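Local coordinates for Pro-Pro endopeptidase (Paenibacillus alvei, PDB 6FPC), which cleaves peptide bonds between two proline residues as a secreted zinc-dependent endopeptidase, cutting a cell-surface protein and perhaps thereby regulating bacterial adhesion, at residues A[9-14]-A[46-51]; A[21-26]-A[92-97]; A[54-59]-A[78-83]. All coordinates share one frame; numbering follows the deposited sequence.

Contact 1: residues A[9-14]-A[46-51]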
ATOM      1  N   LYS A   9       6.926   9.634  14.409  1.00 33.40           N
ATOM      2  CA  LYS A   9       6.401  10.906  13.908  1.00 33.95           C
ATOM      3  C   LYS A   9       5.618  10.747  12.586  1.00 37.38           C
ATOM      4  O   LYS A   9       4.660  11.488  12.363  1.00 38.24           O
ATOM      5  CB  LYS A   9       7.477  11.997  13.814  1.00 37.86           C
ATOM      6  CG  LYS A   9       8.659  11.690  12.920  1.00 43.62           C
ATOM      7  CD  LYS A   9       9.665  12.829  12.997  1.00 44.70           C
ATOM      8  CE  LYS A   9      10.723  12.654  11.948  1.00 41.76           C
ATOM      9  NZ  LYS A   9      11.822  13.642  12.093  1.00 46.63           N
ATOM     10  N   LEU A  10       6.009   9.777  11.734  1.00 32.18           N
ATOM     11  CA  LEU A  10       5.373   9.483  10.445  1.00 30.70           C
ATOM     12  C   LEU A  10       3.992   8.816  10.624  1.00 34.46           C
ATOM     13  O   LEU A  10       3.047   9.141   9.887  1.00 33.34           O
ATOM     14  CB  LEU A  10       6.307   8.604   9.588  1.00 31.00           C
ATOM     15  CG  LEU A  10       5.868   8.199   8.173  1.00 34.29           C
ATOM     16  CD1 LEU A  10       5.847   9.394   7.219  1.00 34.89           C
ATOM     17  CD2 LEU A  10       6.813   7.180   7.583  1.00 35.20           C
ATOM     18  N   VAL A  11       3.883   7.876  11.592  1.00 31.74           N
ATOM     19  CA  VAL A  11       2.619   7.185  11.869  1.00 31.76           C
ATOM     20  C   VAL A  11       1.799   8.021  12.835  1.00 36.25           C
ATOM     21  O   VAL A  11       2.272   8.324  13.930  1.00 35.27           O
ATOM     22  CB  VAL A  11       2.797   5.717  12.355  1.00 35.16           C
ATOM     23  CG1 VAL A  11       1.458   5.100  12.797  1.00 34.33           C
ATOM     24  CG2 VAL A  11       3.453   4.870  11.270  1.00 34.52           C
ATOM     25  N   VAL A  12       0.595   8.420  12.416  1.00 32.28           N
ATOM     26  CA  VAL A  12      -0.296   9.210  13.258  1.00 32.73           C
ATOM     27  C   VAL A  12      -1.439   8.302  13.750  1.00 36.53           C
ATOM     28  O   VAL A  12      -2.227   7.812  12.947  1.00 33.01           O
ATOM     29  CB  VAL A  12      -0.780  10.518  12.570  1.00 36.16           C
ATOM     30  CG1 VAL A  12      -1.726  11.307  13.480  1.00 36.90           C
ATOM     31  CG2 VAL A  12       0.413  11.397  12.171  1.00 36.30           C
ATOM     32  N   LEU A  13      -1.469   8.036  15.058  1.00 36.08           N
ATOM     33  CA  LEU A  13      -2.489   7.192  15.687  1.00 36.33           C
ATOM     34  C   LEU A  13      -3.703   8.066  16.032  1.00 40.07           C
ATOM     35  O   LEU A  13      -3.531   9.286  16.139  1.00 39.47           O
ATOM     36  CB  LEU A  13      -1.922   6.472  16.943  1.00 37.96           C
ATOM     37  CG  LEU A  13      -0.746   5.500  16.699  1.00 42.39           C
ATOM     38  CD1 LEU A  13      -0.231   4.940  17.974  1.00 43.81           C
ATOM     39  CD2 LEU A  13      -1.127   4.358  15.758  1.00 41.26           C
ATOM     40  N   PRO A  14      -4.936   7.507  16.173  1.00 36.11           N
ATOM     41  CA  PRO A  14      -6.097   8.372  16.467  1.00 36.32           C
ATOM     42  C   PRO A  14      -6.011   9.081  17.819  1.00 44.02           C
ATOM     43  O   PRO A  14      -5.498   8.513  18.794  1.00 43.70           O
ATOM     44  CB  PRO A  14      -7.287   7.402  16.430  1.00 37.27           C
ATOM     45  CG  PRO A  14      -6.808   6.220  15.655  1.00 39.99           C
ATOM     46  CD  PRO A  14      -5.354   6.096  16.009  1.00 36.63           C
ATOM     47  N   VAL A  46       4.190  13.536   4.059  1.00 30.76           N
ATOM     48  CA  VAL A  46       3.360  12.327   4.102  1.00 29.60           C
ATOM     49  C   VAL A  46       3.155  11.952   5.554  1.00 33.27           C
ATOM     50  O   VAL A  46       4.080  12.068   6.352  1.00 33.10           O
ATOM     51  CB  VAL A  46       3.921  11.118   3.276  1.00 31.73           C
ATOM     52  CG1 VAL A  46       3.100   9.834   3.512  1.00 31.16           C
ATOM     53  CG2 VAL A  46       3.937  11.434   1.785  1.00 30.82           C
ATOM     54  N   LYS A  47       1.937  11.534   5.886  1.00 31.27           N
ATOM     55  CA  LYS A  47       1.585  10.984   7.187  1.00 31.44           C
ATOM     56  C   LYS A  47       0.888   9.656   6.939  1.00 32.05           C
ATOM     57  O   LYS A  47       0.130   9.525   5.979  1.00 30.82           O
ATOM     58  CB  LYS A  47       0.701  11.938   8.031  1.00 34.07           C
ATOM     59  CG  LYS A  47       1.445  13.164   8.620  1.00 28.96           C
ATOM     60  CD  LYS A  47       2.620  12.821   9.559  1.00 33.85           C
ATOM     61  CE  LYS A  47       3.097  14.010  10.386  1.00 52.39           C
ATOM     62  NZ  LYS A  47       3.447  15.196   9.545  1.00 57.44           N
ATOM     63  N   ILE A  48       1.209   8.656   7.740  1.00 27.95           N
ATOM     64  CA  ILE A  48       0.550   7.349   7.670  1.00 27.14           C
ATOM     65  C   ILE A  48      -0.426   7.344   8.835  1.00 30.77           C
ATOM     66  O   ILE A  48      -0.028   7.196   9.994  1.00 31.00           O
ATOM     67  CB  ILE A  48       1.510   6.137   7.702  1.00 29.83           C
ATOM     68  CG1 ILE A  48       2.521   6.168   6.548  1.00 30.36           C
ATOM     69  CG2 ILE A  48       0.707   4.807   7.750  1.00 28.74           C
ATOM     70  CD1 ILE A  48       3.731   5.257   6.791  1.00 32.15           C
ATOM     71  N   LYS A  49      -1.703   7.550   8.527  1.00 26.49           N
ATOM     72  CA  LYS A  49      -2.740   7.607   9.550  1.00 26.60           C
ATOM     73  C   LYS A  49      -3.456   6.267   9.695  1.00 31.10           C
ATOM     74  O   LYS A  49      -4.084   5.793   8.744  1.00 29.84           O
ATOM     75  CB  LYS A  49      -3.737   8.741   9.245  1.00 28.66           C
ATOM     76  CG  LYS A  49      -3.104  10.122   9.365  1.00 37.15           C
ATOM     77  CD  LYS A  49      -4.111  11.241   9.239  1.00 44.90           C
ATOM     78  CE  LYS A  49      -3.417  12.589   9.270  1.00 47.36           C
ATOM     79  NZ  LYS A  49      -4.380  13.700   9.107  1.00 53.41           N
ATOM     80  N   LEU A  50      -3.344   5.655  10.881  1.00 28.32           N
ATOM     81  CA  LEU A  50      -4.032   4.395  11.180  1.00 28.26           C
ATOM     82  C   LEU A  50      -5.315   4.823  11.854  1.00 32.17           C
ATOM     83  O   LEU A  50      -5.279   5.569  12.835  1.00 30.35           O
ATOM     84  CB  LEU A  50      -3.178   3.495  12.092  1.00 29.12           C
ATOM     85  CG  LEU A  50      -1.748   3.192  11.620  1.00 32.86           C
ATOM     86  CD1 LEU A  50      -1.049   2.278  12.586  1.00 33.89           C
ATOM     87  CD2 LEU A  50      -1.704   2.666  10.169  1.00 33.69           C
ATOM     88  N   THR A  51      -6.451   4.459  11.262  1.00 28.28           N
ATOM     89  CA  THR A  51      -7.753   4.932  11.726  1.00 27.92           C
ATOM     90  C   THR A  51      -8.559   3.869  12.440  1.00 31.96           C
ATOM     91  O   THR A  51      -8.545   2.712  12.034  1.00 30.90           O
ATOM     92  CB  THR A  51      -8.534   5.549  10.541  1.00 33.58           C
ATOM     93  OG1 THR A  51      -8.995   4.515   9.656  1.00 33.18           O
ATOM     94  CG2 THR A  51      -7.689   6.551   9.734  1.00 32.91           C
TER
HETATM   95  O   HOH W   1      -4.943   8.258  12.654  1.00 40.68           O
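Val11 and Val12 lie in parallel register with Ile48 and Lys49, and three backbone hydrogen bonds join the strands: Ile48 N to Leu10 O (2.9 Å), Val12 N to Ile48 O (2.8 Å) and the longer, more bent Leu50 N to Val12 O (3.2 Å). The two faces of this small piece of sheet differ sharply. On the face of Val11 and Ile48 the side chains pack closely: Leu10 CD2 meets Ile48 CD1 at 3.7 Å, and Leu50 CD1 is touched by both Val11 CG1 and Leu13 CD2. Val11 places CG1 anti to its backbone nitrogen (chi1 173°), which brings that methyl to Leu50. Helix 20-30 closes this side through Leu30, Ala23 and Met26. The face of Val12 and Lys49 is looser. Val12 CG2 rests on Lys47 CD at 3.7 Å, while extended Lys49 runs off to a salt bridge with Glu60. Beyond Val12 the chains draw apart, from 4.7 Å between Val12 CA and Lys49 CA to 6.1 Å between Pro14 CA and Thr51 CA, and a water donates to both Val12 O and Leu50 O, linking the two. A helix running directly into a short edge strand, paired in parallel with the next strand, thus begins the mixed sheet of this M34 metallopeptidase domain.

Contact 2: residues A[21-26]-A[92-97]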
ATOM      1  N   SER A  21      -3.283  -2.903  20.583  1.00 36.91           N
ATOM      2  CA  SER A  21      -2.421  -3.981  20.115  1.00 37.31           C
ATOM      3  C   SER A  21      -2.415  -4.130  18.602  1.00 38.29           C
ATOM      4  O   SER A  21      -1.359  -4.425  18.046  1.00 38.50           O
ATOM      5  CB  SER A  21      -2.733  -5.295  20.820  1.00 42.46           C
ATOM      6  OG  SER A  21      -3.998  -5.790  20.435  1.00 56.03           O
ATOM      7  N   GLU A  22      -3.557  -3.899  17.932  1.00 33.89           N
ATOM      8  CA  GLU A  22      -3.613  -3.981  16.468  1.00 32.26           C
ATOM      9  C   GLU A  22      -2.857  -2.831  15.809  1.00 33.39           C
ATOM     10  O   GLU A  22      -2.155  -3.057  14.823  1.00 32.08           O
ATOM     11  CB  GLU A  22      -5.048  -4.057  15.953  1.00 33.23           C
ATOM     12  CG  GLU A  22      -5.149  -4.507  14.496  1.00 39.36           C
ATOM     13  CD  GLU A  22      -4.383  -5.763  14.101  1.00 59.72           C
ATOM     14  OE1 GLU A  22      -4.304  -6.705  14.921  1.00 65.04           O
ATOM     15  OE2 GLU A  22      -3.861  -5.802  12.963  1.00 49.64           O
ATOM     16  N   ALA A  23      -2.965  -1.619  16.378  1.00 31.60           N
ATOM     17  CA  ALA A  23      -2.259  -0.425  15.871  1.00 31.20           C
ATOM     18  C   ALA A  23      -0.751  -0.617  16.037  1.00 36.81           C
ATOM     19  O   ALA A  23      -0.014  -0.332  15.104  1.00 36.95           O
ATOM     20  CB  ALA A  23      -2.728   0.826  16.584  1.00 32.13           C
ATOM     21  N   ALA A  24      -0.310  -1.208  17.155  1.00 35.51           N
ATOM     22  CA  ALA A  24       1.106  -1.520  17.396  1.00 36.24           C
ATOM     23  C   ALA A  24       1.617  -2.566  16.392  1.00 38.35           C
ATOM     24  O   ALA A  24       2.704  -2.395  15.846  1.00 37.82           O
ATOM     25  CB  ALA A  24       1.310  -2.016  18.822  1.00 38.09           C
ATOM     26  N   ALA A  25       0.808  -3.605  16.099  1.00 34.77           N
ATOM     27  CA  ALA A  25       1.160  -4.662  15.144  1.00 34.35           C
ATOM     28  C   ALA A  25       1.336  -4.088  13.720  1.00 36.28           C
ATOM     29  O   ALA A  25       2.281  -4.460  13.018  1.00 36.45           O
ATOM     30  CB  ALA A  25       0.089  -5.749  15.147  1.00 35.61           C
ATOM     31  N   MET A  26       0.464  -3.151  13.328  1.00 30.46           N
ATOM     32  CA  MET A  26       0.540  -2.491  12.014  1.00 28.76           C
ATOM     33  C   MET A  26       1.800  -1.636  11.957  1.00 33.79           C
ATOM     34  O   MET A  26       2.519  -1.662  10.949  1.00 32.22           O
ATOM     35  CB  MET A  26      -0.697  -1.608  11.756  1.00 29.64           C
ATOM     36  CG  MET A  26      -1.997  -2.383  11.699  1.00 32.02           C
ATOM     37  SD  MET A  26      -3.426  -1.281  11.702  1.00 35.14           S
ATOM     38  CE  MET A  26      -3.458  -0.844   9.968  1.00 30.43           C
ATOM     39  N   VAL A  92      -5.129   4.033   6.626  1.00 23.19           N
ATOM     40  CA  VAL A  92      -5.377   2.575   6.695  1.00 23.42           C
ATOM     41  C   VAL A  92      -6.201   2.259   7.954  1.00 27.50           C
ATOM     42  O   VAL A  92      -5.827   2.643   9.056  1.00 26.90           O
ATOM     43  CB  VAL A  92      -4.032   1.769   6.668  1.00 29.33           C
ATOM     44  CG1 VAL A  92      -4.275   0.255   6.773  1.00 29.88           C
ATOM     45  CG2 VAL A  92      -3.213   2.072   5.414  1.00 29.09           C
ATOM     46  N   ARG A  93      -7.299   1.533   7.796  1.00 24.83           N
ATOM     47  CA  ARG A  93      -8.158   1.195   8.916  1.00 25.07           C
ATOM     48  C   ARG A  93      -7.535   0.087   9.786  1.00 26.88           C
ATOM     49  O   ARG A  93      -7.135  -0.965   9.275  1.00 26.47           O
ATOM     50  CB  ARG A  93      -9.553   0.794   8.401  1.00 26.04           C
ATOM     51  CG  ARG A  93     -10.567   0.812   9.499  1.00 30.54           C
ATOM     52  CD  ARG A  93     -11.971   0.535   9.044  1.00 30.66           C
ATOM     53  NE  ARG A  93     -12.843   0.564  10.219  1.00 31.70           N
ATOM     54  CZ  ARG A  93     -14.167   0.665  10.176  1.00 46.84           C
ATOM     55  NH1 ARG A  93     -14.796   0.747   9.013  1.00 32.04           N
ATOM     56  NH2 ARG A  93     -14.871   0.694  11.300  1.00 45.02           N
ATOM     57  N   ILE A  94      -7.488   0.329  11.101  1.00 25.84           N
ATOM     58  CA  ILE A  94      -6.943  -0.587  12.115  1.00 26.13           C
ATOM     59  C   ILE A  94      -7.751  -1.872  12.125  1.00 29.12           C
ATOM     60  O   ILE A  94      -8.964  -1.805  12.324  1.00 29.36           O
ATOM     61  CB  ILE A  94      -6.927   0.079  13.528  1.00 28.99           C
ATOM     62  CG1 ILE A  94      -5.954   1.277  13.566  1.00 29.45           C
ATOM     63  CG2 ILE A  94      -6.578  -0.953  14.613  1.00 28.90           C
ATOM     64  CD1 ILE A  94      -6.184   2.251  14.690  1.00 29.00           C
ATOM     65  N   GLY A  95      -7.074  -3.015  11.955  1.00 26.86           N
ATOM     66  CA  GLY A  95      -7.702  -4.341  11.928  1.00 27.61           C
ATOM     67  C   GLY A  95      -7.972  -4.888  10.540  1.00 31.16           C
ATOM     68  O   GLY A  95      -8.401  -6.043  10.389  1.00 31.09           O
ATOM     69  N   TYR A  96      -7.707  -4.080   9.511  1.00 26.70           N
ATOM     70  CA  TYR A  96      -8.005  -4.455   8.122  1.00 25.76           C
ATOM     71  C   TYR A  96      -6.780  -4.798   7.285  1.00 27.41           C
ATOM     72  O   TYR A  96      -6.873  -4.800   6.055  1.00 24.69           O
ATOM     73  CB  TYR A  96      -8.832  -3.343   7.462  1.00 25.88           C
ATOM     74  CG  TYR A  96     -10.246  -3.221   7.985  1.00 27.34           C
ATOM     75  CD1 TYR A  96     -10.494  -2.866   9.311  1.00 29.28           C
ATOM     76  CD2 TYR A  96     -11.334  -3.405   7.148  1.00 27.90           C
ATOM     77  CE1 TYR A  96     -11.793  -2.780   9.806  1.00 30.37           C
ATOM     78  CE2 TYR A  96     -12.638  -3.287   7.623  1.00 29.29           C
ATOM     79  CZ  TYR A  96     -12.864  -2.961   8.949  1.00 37.43           C
ATOM     80  OH  TYR A  96     -14.153  -2.823   9.415  1.00 38.29           O
ATOM     81  N   SER A  97      -5.637  -5.087   7.939  1.00 25.97           N
ATOM     82  CA  SER A  97      -4.372  -5.372   7.239  1.00 25.34           C
ATOM     83  C   SER A  97      -4.418  -6.587   6.308  1.00 28.11           C
ATOM     84  O   SER A  97      -3.902  -6.513   5.194  1.00 25.92           O
ATOM     85  CB  SER A  97      -3.233  -5.569   8.238  1.00 29.55           C
ATOM     86  OG  SER A  97      -3.043  -4.407   9.023  1.00 32.75           O
TER
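A helix laid against the end of a strand and the type II turn that follows it forms this contact: helix 20-30 meets strand 89-93 where the chain reverses from Arg93 to Tyr96. Met26 carries most of the contact. Its chain runs out nearly straight and then bends at the thioether (chi3 82°), which brings the sulfur to Ile94 CA in the turn and the methyl to Val92. SD lies 3.6 Å from Ile94 CA, and CE presses on Val92 CG1 at 3.5 Å, a tight carbon pair. Ser97 flanks the same side chain, its OG 3.5 Å from Met26 CG; that hydroxyl is hydrogen-bonded to Glu109, so its polarity is satisfied beside the thioether. One turn earlier on the helix, Glu22 uses its aliphatic part. CB touches Ile94 CG2 at 3.7 Å, and CG lies against the backbone of Gly95, 3.5 Å from its N. Gly95 has a positive phi (98°), at which a CB would press on the carbonyl oxygen of Ile94, a local matter of the turn's backbone. Ala23 CB adds a lighter touch on Ile94 CD1 at 4.2 Å. No hydrogen bond crosses between the segments; the turn is held internally, by Tyr96 N to Arg93 O. Strand 47-51 lies alongside, Leu50 touching both Met26 and Ile94, while helix 108-121, which carries the zinc ligands His111 and His115, packs Leu108 and Glu109 against Val92. Helix 20-30 and the zinc-binding helix therefore meet around the same end of strand 89-93.

Contact 3: residues A[54-59]-A[78-83]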
ATOM      1  N   ALA A  54     -13.971   4.158   9.715  1.00 31.83           N
ATOM      2  CA  ALA A  54     -13.833   4.258   8.257  1.00 31.42           C
ATOM      3  C   ALA A  54     -12.871   5.386   7.953  1.00 34.27           C
ATOM      4  O   ALA A  54     -12.857   6.410   8.663  1.00 33.48           O
ATOM      5  CB  ALA A  54     -15.182   4.533   7.609  1.00 32.59           C
ATOM      6  N   ILE A  55     -12.020   5.182   6.931  1.00 28.69           N
ATOM      7  CA  ILE A  55     -11.015   6.172   6.527  1.00 28.07           C
ATOM      8  C   ILE A  55     -11.646   7.526   6.205  1.00 31.75           C
ATOM      9  O   ILE A  55     -11.014   8.562   6.437  1.00 30.31           O
ATOM     10  CB  ILE A  55     -10.081   5.673   5.388  1.00 30.13           C
ATOM     11  CG1 ILE A  55     -10.833   5.480   4.051  1.00 29.97           C
ATOM     12  CG2 ILE A  55      -9.342   4.413   5.831  1.00 31.26           C
ATOM     13  CD1 ILE A  55      -9.887   5.188   2.833  1.00 27.76           C
ATOM     14  N   THR A  56     -12.913   7.514   5.746  1.00 29.18           N
ATOM     15  CA  THR A  56     -13.652   8.713   5.388  1.00 29.65           C
ATOM     16  C   THR A  56     -14.016   9.532   6.638  1.00 35.66           C
ATOM     17  O   THR A  56     -14.354  10.686   6.472  1.00 35.42           O
ATOM     18  CB  THR A  56     -14.840   8.422   4.470  1.00 32.82           C
ATOM     19  OG1 THR A  56     -15.631   7.359   5.008  1.00 33.85           O
ATOM     20  CG2 THR A  56     -14.409   8.117   2.993  1.00 31.05           C
ATOM     21  N   ASN A  57     -13.868   8.973   7.874  1.00 34.10           N
ATOM     22  CA  ASN A  57     -14.100   9.718   9.122  1.00 35.55           C
ATOM     23  C   ASN A  57     -12.964  10.699   9.363  1.00 40.85           C
ATOM     24  O   ASN A  57     -13.140  11.613  10.167  1.00 42.19           O
ATOM     25  CB  ASN A  57     -14.276   8.796  10.347  1.00 37.70           C
ATOM     26  CG  ASN A  57     -15.555   7.995  10.384  1.00 58.59           C
ATOM     27  OD1 ASN A  57     -16.536   8.274   9.683  1.00 49.69           O
ATOM     28  ND2 ASN A  57     -15.570   6.979  11.232  1.00 56.10           N
ATOM     29  N   GLU A  58     -11.805  10.527   8.671  1.00 36.42           N
ATOM     30  CA  GLU A  58     -10.685  11.463   8.793  1.00 37.46           C
ATOM     31  C   GLU A  58     -11.091  12.773   8.135  1.00 40.21           C
ATOM     32  O   GLU A  58     -11.577  12.727   6.994  1.00 37.36           O
ATOM     33  CB  GLU A  58      -9.398  10.942   8.132  1.00 38.63           C
ATOM     34  CG  GLU A  58      -8.692   9.855   8.916  1.00 52.98           C
ATOM     35  CD  GLU A  58      -8.293  10.242  10.326  1.00 75.71           C
ATOM     36  OE1 GLU A  58      -7.615  11.284  10.493  1.00 66.17           O
ATOM     37  OE2 GLU A  58      -8.672   9.508  11.267  1.00 70.17           O
ATOM     38  N   PRO A  59     -10.925  13.924   8.838  1.00 39.21           N
ATOM     39  CA  PRO A  59     -11.351  15.221   8.272  1.00 38.69           C
ATOM     40  C   PRO A  59     -10.936  15.481   6.827  1.00 39.46           C
ATOM     41  O   PRO A  59     -11.761  15.914   6.013  1.00 39.93           O
ATOM     42  CB  PRO A  59     -10.736  16.243   9.242  1.00 41.37           C
ATOM     43  CG  PRO A  59     -10.761  15.538  10.562  1.00 47.00           C
ATOM     44  CD  PRO A  59     -10.418  14.095  10.220  1.00 41.99           C
ATOM     45  N   THR A  78     -19.138   2.627  -1.898  1.00 21.54           N
ATOM     46  CA  THR A  78     -18.695   4.034  -1.817  1.00 21.18           C
ATOM     47  C   THR A  78     -17.320   4.003  -1.155  1.00 23.52           C
ATOM     48  O   THR A  78     -16.965   2.977  -0.578  1.00 22.17           O
ATOM     49  CB  THR A  78     -19.687   4.948  -1.078  1.00 27.24           C
ATOM     50  OG1 THR A  78     -19.857   4.459   0.251  1.00 31.52           O
ATOM     51  CG2 THR A  78     -21.047   5.080  -1.795  1.00 24.57           C
ATOM     52  N   TRP A  79     -16.592   5.137  -1.147  1.00 22.18           N
ATOM     53  CA  TRP A  79     -15.287   5.265  -0.484  1.00 22.85           C
ATOM     54  C   TRP A  79     -15.346   4.929   1.036  1.00 26.28           C
ATOM     55  O   TRP A  79     -14.352   4.518   1.633  1.00 26.77           O
ATOM     56  CB  TRP A  79     -14.715   6.655  -0.716  1.00 20.69           C
ATOM     57  CG  TRP A  79     -14.070   6.823  -2.060  1.00 20.03           C
ATOM     58  CD1 TRP A  79     -14.601   7.437  -3.151  1.00 23.09           C
ATOM     59  CD2 TRP A  79     -12.788   6.311  -2.472  1.00 19.57           C
ATOM     60  NE1 TRP A  79     -13.728   7.365  -4.213  1.00 23.12           N
ATOM     61  CE2 TRP A  79     -12.621   6.649  -3.836  1.00 23.06           C
ATOM     62  CE3 TRP A  79     -11.807   5.522  -1.844  1.00 20.95           C
ATOM     63  CZ2 TRP A  79     -11.472   6.294  -4.567  1.00 21.93           C
ATOM     64  CZ3 TRP A  79     -10.650   5.203  -2.548  1.00 21.96           C
ATOM     65  CH2 TRP A  79     -10.526   5.519  -3.922  1.00 21.81           C
ATOM     66  N   ASP A  80     -16.520   5.071   1.632  1.00 21.98           N
ATOM     67  CA  ASP A  80     -16.780   4.740   3.043  1.00 23.43           C
ATOM     68  C   ASP A  80     -16.431   3.273   3.327  1.00 27.99           C
ATOM     69  O   ASP A  80     -16.046   2.950   4.437  1.00 29.42           O
ATOM     70  CB  ASP A  80     -18.265   4.958   3.359  1.00 25.52           C
ATOM     71  CG  ASP A  80     -18.753   6.329   2.953  1.00 35.86           C
ATOM     72  OD1 ASP A  80     -18.753   7.227   3.807  1.00 39.42           O
ATOM     73  OD2 ASP A  80     -19.113   6.506   1.765  1.00 34.63           O
ATOM     74  N   ASP A  81     -16.562   2.397   2.324  1.00 25.21           N
ATOM     75  CA  ASP A  81     -16.299   0.940   2.426  1.00 25.19           C
ATOM     76  C   ASP A  81     -14.850   0.560   2.183  1.00 27.61           C
ATOM     77  O   ASP A  81     -14.500  -0.609   2.357  1.00 26.74           O
ATOM     78  CB  ASP A  81     -17.105   0.205   1.358  1.00 27.82           C
ATOM     79  CG  ASP A  81     -18.601   0.417   1.450  1.00 40.93           C
ATOM     80  OD1 ASP A  81     -19.130   0.440   2.589  1.00 41.69           O
ATOM     81  OD2 ASP A  81     -19.240   0.583   0.387  1.00 39.44           O
ATOM     82  N   VAL A  82     -14.047   1.494   1.669  1.00 22.56           N
ATOM     83  CA  VAL A  82     -12.670   1.228   1.260  1.00 22.03           C
ATOM     84  C   VAL A  82     -11.732   1.292   2.499  1.00 24.30           C
ATOM     85  O   VAL A  82     -11.688   2.321   3.160  1.00 23.29           O
ATOM     86  CB  VAL A  82     -12.220   2.156   0.096  1.00 25.39           C
ATOM     87  CG1 VAL A  82     -10.755   1.898  -0.274  1.00 25.46           C
ATOM     88  CG2 VAL A  82     -13.119   1.983  -1.140  1.00 25.16           C
ATOM     89  N   PRO A  83     -10.985   0.206   2.808  1.00 22.75           N
ATOM     90  CA  PRO A  83     -10.201   0.185   4.057  1.00 22.84           C
ATOM     91  C   PRO A  83      -8.868   0.944   4.036  1.00 25.54           C
ATOM     92  O   PRO A  83      -8.269   1.144   5.089  1.00 24.48           O
ATOM     93  CB  PRO A  83      -9.993  -1.316   4.312  1.00 25.05           C
ATOM     94  CG  PRO A  83      -9.945  -1.923   2.907  1.00 28.72           C
ATOM     95  CD  PRO A  83     -10.969  -1.112   2.129  1.00 24.17           C
TER
HETATM   96  O   HOH W   2     -13.061   2.836   5.327  1.00 28.51           O
HETATM   97  O   HOH W   3     -18.175   7.149   6.463  1.00 49.52           O
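With chi1 at 67°, Ile55 holds CG1 between its backbone nitrogen and carbonyl carbon, and this staggering lets its two branches reach separate carbonyls of residues 78-83. CG1 comes within 3.4 Å of Val82 O, whereas CG2 lies 3.5 Å from Pro83 O. Thr56 also has a positive chi1 (50°), but here the group so placed is the hydroxyl, which lies beside Asp80, while CG2 stands anti to the carbonyl carbon and turns to Trp79. That methyl is 4.0 Å from Trp79 CB, close to the indole's root rather than its ring. The side chains of Thr56 and Asp80 cross at about a right angle, and a water joins Thr56 OG1 to Asp80 OD1, donating to the carboxylate. The other carboxylate oxygen, OD2, receives the Thr78 hydroxyl on its anti side, at 2.7 Å, and also the backbone N-H of Gly66. A second water lies between the backbones: it accepts from Ile55 N and donates to both Asp80 O and Val82 O, the latter at 2.6 Å. Two short 3-10 turns, 55-57 and 79-81, are thus joined by aliphatic groups resting on backbone carbonyls and by two waters, with Ala54 CB 3.6 Å from Asp80 O. The active site is near: the side chain of Val82 is about 6 Å from that of Glu112, the predicted proton acceptor, and about 9 Å from the bound zinc. Both turns belong to the long connection between strands 47-51 and 84-86. Leu64 and Lys65 of that connection touch Thr56, and Val85 of strand 84-86 receives both Ile55 and Trp79. Pro83 leads into this outer strand and pairs through its backbone with Arg93 of the adjoining strand 89-93.

The three contacts follow one mixed sheet, ordered 11-12, 47-51, 89-93, 84-86. Contact 1 joins the first two strands; contact 2 sets helix 20-30 on the end of the third; contact 3 joins two 3-10 turns within the connection leading to the fourth. The centres of contacts 1 and 2 are 11 Å apart, and that of contact 3 is about 15 Å from both. Along the chain, contacts 1 and 2 interleave, whereas contact 3 follows contact 1 and falls wholly between the two segments of contact 2. Thr51 and Arg93 are among the bridging residues: Thr51 probably hydrogen-bonds to Val92 and Ile94, and Arg93 to Pro83. Sequence-distant pieces are thereby assembled beside the zinc-binding helix 108-121.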